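Local coordinates for hypothetical protein (Geobacillus stearothermophilus, PDB 1SFS) that is of unknown function but has a glycoside hydrolase-like domain and is possibly a bacterial lysozyme, at residues Ala156-Gly161 and Ile183-Pro188; Arg200-Ala205 and Trp213-Gly218. One frame throughout, in Å; residues are numbered along the deposited sequence. Where two conformers were deposited one is given.

Contact 1. Residues Ala156-Gly161 and Ile183-Pro188; sequences ADPTKG and IWSAAP
Asp157 OD1 is held by two donors from Thr159 and also touches the methyl of Ala187. The Thr159 hydroxyl gives the shorter bond, 2.7 Å from OG1 to Asp157 OD1. It arrives on the syn side, close to the carboxylate plane. The backbone N of Thr159 donates from the anti side, farther out of that plane, and this bond makes an Asx turn. A type I turn runs from Asp157 to Lys160 over the same residues. With CG anti to the backbone N (chi1 -172°), the Asp157 carboxylate lies beside Ala187, whose CB comes to 3.4 Å from Asp157 OD1. The Ala187 CB also meets both branches of Thr159, 3.7 Å from OG1 and close to CG2. CG and CD of Pro158 pack against the Ser185 hydroxyl, with Pro158 CD 3.3 Å from Ser185 OG. The Ser185 hydroxyl is hydrogen-bonded to Ala204 O, in the loop after this strand. Backbone bonds join the segments where strand 151-156 ends beside strand 182-185. Ala156 N donates to Trp184 O at 3.0 Å, and Ala186 N to Ala156 O at 2.9 Å. The Ser185 CA-H also points at Ala156 O. This is parallel pairing across a beta-alpha-beta crossover through helices 163-173 and 176-180, consistent with the beta/alpha barrel of glycoside hydrolase-like domains. An alanine in place of Asp157 would probably leave the Thr159 N and OG1 without their shared acceptor and set the turn free to shift off Ala187. The side-chain contacts set polar oxygens against carbon, without hydrogen bonds between side chains of the two segments. The two backbone bonds fix the strand ends, and the Asp157-Thr159 bonds shape the turn that packs on Ala187.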
# COMPACT_ATOMS: atom_id res chain seq x y z
N ALA A 156 6.43 2.99 -0.47
CA ALA A 156 7.66 3.62 -0.94
C ALA A 156 8.86 2.92 -0.36
O ALA A 156 8.78 2.16 0.60
CB ALA A 156 7.67 5.07 -0.58
N ASP A 157 10.01 3.22 -0.95
CA ASP A 157 11.30 2.75 -0.48
C ASP A 157 12.02 3.89 0.22
O ASP A 157 12.47 4.82 -0.45
CB ASP A 157 12.11 2.25 -1.66
CG ASP A 157 13.38 1.56 -1.30
OD1 ASP A 157 13.91 1.86 -0.18
OD2 ASP A 157 13.87 0.72 -2.09
N PRO A 158 12.08 3.83 1.53
CA PRO A 158 12.78 4.85 2.29
C PRO A 158 14.31 4.82 2.15
O PRO A 158 14.88 5.71 2.82
CB PRO A 158 12.44 4.53 3.76
CG PRO A 158 11.21 3.68 3.71
CD PRO A 158 11.36 2.91 2.42
N THR A 159 14.92 3.96 1.38
CA THR A 159 16.35 3.80 1.25
C THR A 159 16.86 4.10 -0.14
O THR A 159 18.08 4.09 -0.33
CB THR A 159 16.81 2.38 1.64
OG1 THR A 159 16.45 1.46 0.59
CG2 THR A 159 16.21 1.94 2.95
N LYS A 160 16.04 4.35 -1.13
CA LYS A 160 16.51 4.56 -2.49
C LYS A 160 15.57 5.56 -3.13
O LYS A 160 14.36 5.39 -2.97
CB LYS A 160 16.56 3.25 -3.28
CG LYS A 160 16.84 3.46 -4.77
CD LYS A 160 17.38 2.17 -5.39
CE LYS A 160 17.47 2.31 -6.91
NZ LYS A 160 18.27 3.51 -7.34
N GLY A 161 16.11 6.55 -3.77
CA GLY A 161 15.33 7.58 -4.44
C GLY A 161 14.88 8.65 -3.49
O GLY A 161 15.25 8.69 -2.31
N ILE A 183 3.04 4.46 6.31
CA ILE A 183 3.99 4.00 5.32
C ILE A 183 4.00 2.47 5.25
O ILE A 183 4.04 1.78 6.26
CB ILE A 183 5.41 4.55 5.60
CG1 ILE A 183 5.41 6.08 5.46
CG2 ILE A 183 6.45 3.92 4.70
CD1 ILE A 183 6.73 6.73 5.82
N TRP A 184 3.98 2.01 4.01
CA TRP A 184 4.26 0.64 3.60
C TRP A 184 5.65 0.68 2.97
O TRP A 184 5.82 1.22 1.88
CB TRP A 184 3.18 0.18 2.62
CG TRP A 184 3.31 -1.21 2.08
CD1 TRP A 184 4.24 -2.18 2.34
CD2 TRP A 184 2.41 -1.76 1.13
NE1 TRP A 184 3.95 -3.31 1.62
CE2 TRP A 184 2.85 -3.09 0.86
CE3 TRP A 184 1.28 -1.26 0.49
CZ2 TRP A 184 2.19 -3.92 -0.04
CZ3 TRP A 184 0.64 -2.08 -0.39
CH2 TRP A 184 1.10 -3.39 -0.65
N SER A 185 6.64 0.16 3.69
CA SER A 185 8.01 0.24 3.26
C SER A 185 8.40 -0.94 2.39
O SER A 185 8.12 -2.09 2.74
CB SER A 185 8.91 0.27 4.49
OG SER A 185 10.25 0.31 4.06
N ALA A 186 9.08 -0.66 1.28
CA ALA A 186 9.59 -1.64 0.35
C ALA A 186 11.04 -2.00 0.57
O ALA A 186 11.67 -2.54 -0.33
CB ALA A 186 9.37 -1.14 -1.08
N ALA A 187 11.58 -1.79 1.76
CA ALA A 187 12.96 -2.13 2.07
C ALA A 187 13.10 -2.49 3.53
O ALA A 187 12.33 -1.94 4.35
CB ALA A 187 13.86 -0.90 1.80
N PRO A 188 14.07 -3.29 3.90
CA PRO A 188 14.90 -4.10 2.99
C PRO A 188 14.07 -5.25 2.44
O PRO A 188 12.91 -5.47 2.84
CB PRO A 188 16.03 -4.60 3.91
CG PRO A 188 15.35 -4.72 5.22
CD PRO A 188 14.38 -3.57 5.32

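Contact 2. Residues Arg200-Ala205 and Trp213-Gly218; sequences RYQPAA and WVWQYG
The Trp215 indole is packed on both faces. Pro203 lies over one: its CA sits 3.8 Å from the centroid of the Trp215 five-membered ring, only 7° off the normal, a CH-pi contact. The peptide carbon of Gln202 covers the same face. Tyr217 CB rests 3.5 Å above the opposite face of Trp215. At the far end of the indole, Gln202 CG meets Trp215 CH2 at 3.6 Å, and Arg200 O approaches Trp215 CZ3 obliquely. Tyr201 lies alongside and runs the other way. Its ring carries Pro203 CD on one face and has Val214 N near its plane at one edge. Pro203 thus serves both rings, with CD over Tyr201 and CA over Trp215. Tyr201 CE1 is 3.8 Å from Trp215 CB. CG of Trp215 is anti to its backbone N (chi1 178°), and the indole extends along the Gln202-Pro203 peptide. Polar ends find partners beyond these segments: Tyr201 OH bonds to Val212 O, and Trp215 NE1 to Pro188 O. The loop thus lies across strand 211-218 mainly by apolar and aromatic packing. Tyr201 reaches Leu230 on strand 227-231, while Pro203 touches Ser185 on strand 182-185, so the loop spans the flanking strands too.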
# COMPACT_ATOMS: atom_id res chain seq x y z
N ARG A 200 11.53 -11.52 11.41
CA ARG A 200 11.08 -10.53 12.36
C ARG A 200 10.73 -9.23 11.64
O ARG A 200 11.39 -8.80 10.68
CB ARG A 200 12.23 -10.23 13.36
CG ARG A 200 11.80 -9.29 14.49
CD ARG A 200 12.94 -9.11 15.52
NE ARG A 200 14.16 -8.73 14.81
CZ ARG A 200 14.50 -7.47 14.55
NH1 ARG A 200 15.61 -7.25 13.88
NH2 ARG A 200 13.80 -6.42 14.92
N TYR A 201 9.68 -8.57 12.12
CA TYR A 201 9.29 -7.29 11.53
C TYR A 201 10.36 -6.24 11.72
O TYR A 201 10.64 -5.85 12.84
CB TYR A 201 7.96 -6.87 12.15
CG TYR A 201 7.34 -5.63 11.54
CD1 TYR A 201 6.64 -5.72 10.34
CD2 TYR A 201 7.41 -4.37 12.13
CE1 TYR A 201 6.05 -4.65 9.73
CE2 TYR A 201 6.80 -3.28 11.53
CZ TYR A 201 6.14 -3.41 10.33
OH TYR A 201 5.53 -2.38 9.69
N GLN A 202 10.93 -5.75 10.63
CA GLN A 202 12.04 -4.80 10.66
C GLN A 202 12.11 -3.95 9.39
O GLN A 202 13.17 -3.89 8.72
CB GLN A 202 13.39 -5.52 10.93
CG GLN A 202 13.64 -6.66 10.01
CD GLN A 202 14.66 -7.71 10.37
OE1 GLN A 202 14.22 -8.84 10.23
NE2 GLN A 202 15.88 -7.38 10.74
N PRO A 203 11.04 -3.26 9.01
CA PRO A 203 11.15 -2.41 7.80
C PRO A 203 12.13 -1.26 8.00
O PRO A 203 12.28 -0.73 9.12
CB PRO A 203 9.76 -1.83 7.67
CG PRO A 203 9.18 -1.86 9.02
CD PRO A 203 9.75 -3.12 9.64
N ALA A 204 12.73 -0.85 6.89
CA ALA A 204 13.43 0.46 6.84
C ALA A 204 12.40 1.58 6.98
O ALA A 204 11.30 1.50 6.47
CB ALA A 204 14.15 0.60 5.53
N ALA A 205 12.81 2.64 7.62
CA ALA A 205 11.96 3.80 7.85
C ALA A 205 12.66 5.06 7.39
O ALA A 205 13.87 5.13 7.40
CB ALA A 205 11.70 3.90 9.34
N TRP A 213 3.86 0.80 9.15
CA TRP A 213 2.99 -0.28 9.57
C TRP A 213 2.89 -1.43 8.62
O TRP A 213 2.21 -2.40 8.91
CB TRP A 213 1.58 0.24 9.89
CG TRP A 213 1.50 1.13 11.10
CD1 TRP A 213 2.48 1.48 11.96
CD2 TRP A 213 0.28 1.78 11.51
NE1 TRP A 213 1.93 2.33 12.94
CE2 TRP A 213 0.60 2.52 12.67
CE3 TRP A 213 -1.02 1.78 11.00
CZ2 TRP A 213 -0.35 3.27 13.32
CZ3 TRP A 213 -1.98 2.53 11.66
CH2 TRP A 213 -1.60 3.23 12.77
N VAL A 214 3.51 -1.35 7.46
CA VAL A 214 3.55 -2.44 6.49
C VAL A 214 4.95 -2.55 5.96
O VAL A 214 5.62 -1.53 5.78
CB VAL A 214 2.54 -2.28 5.33
CG1 VAL A 214 2.11 -3.65 4.82
CG2 VAL A 214 1.35 -1.41 5.70
N TRP A 215 5.39 -3.76 5.62
CA TRP A 215 6.72 -4.02 5.12
C TRP A 215 6.63 -5.08 4.01
O TRP A 215 6.25 -6.23 4.30
CB TRP A 215 7.61 -4.55 6.25
CG TRP A 215 8.99 -4.89 5.83
CD1 TRP A 215 9.75 -4.36 4.84
CD2 TRP A 215 9.82 -5.90 6.42
NE1 TRP A 215 10.96 -4.96 4.78
CE2 TRP A 215 11.04 -5.92 5.75
CE3 TRP A 215 9.62 -6.80 7.47
CZ2 TRP A 215 12.06 -6.80 6.08
CZ3 TRP A 215 10.63 -7.69 7.80
CH2 TRP A 215 11.83 -7.68 7.11
N GLN A 216 6.98 -4.74 2.80
CA GLN A 216 7.11 -5.71 1.70
C GLN A 216 8.52 -6.29 1.81
O GLN A 216 9.48 -5.66 1.39
CB GLN A 216 6.84 -5.08 0.37
CG GLN A 216 6.65 -6.11 -0.73
CD GLN A 216 6.47 -5.42 -2.03
OE1 GLN A 216 7.42 -4.75 -2.48
NE2 GLN A 216 5.29 -5.52 -2.61
N TYR A 217 8.63 -7.49 2.38
CA TYR A 217 9.93 -8.07 2.60
C TYR A 217 10.42 -8.96 1.47
O TYR A 217 11.59 -9.35 1.45
CB TYR A 217 9.97 -8.80 3.94
CG TYR A 217 9.21 -10.08 3.99
CD1 TYR A 217 9.80 -11.27 3.67
CD2 TYR A 217 7.90 -10.16 4.44
CE1 TYR A 217 9.11 -12.47 3.73
CE2 TYR A 217 7.19 -11.33 4.51
CZ TYR A 217 7.81 -12.52 4.16
OH TYR A 217 7.10 -13.69 4.24
N GLY A 218 9.54 -9.27 0.52
CA GLY A 218 9.94 -10.03 -0.63
C GLY A 218 9.03 -9.80 -1.80
O GLY A 218 7.83 -9.54 -1.62

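The centres of contacts 1 and 2 are about 9 Å apart, and strand 182-185 of contact 1 is the sheet neighbour of strand 211-218 of contact 2. Strand 182-185 pairs with 151-156 on one side and with 211-218 on the other. Loop 200-205 adds a tie of its own: Ala187 O lies 2.8 Å from Ala204 N, a probable hydrogen bond. Between the strands, Trp184 CD1 packs 3.4 Å from Val214 CB. The loop of contact 1 follows the C-terminal end of a parallel strand. In glycoside hydrolases with a beta/alpha barrel, that end carries the active site, but no catalytic residue is established here.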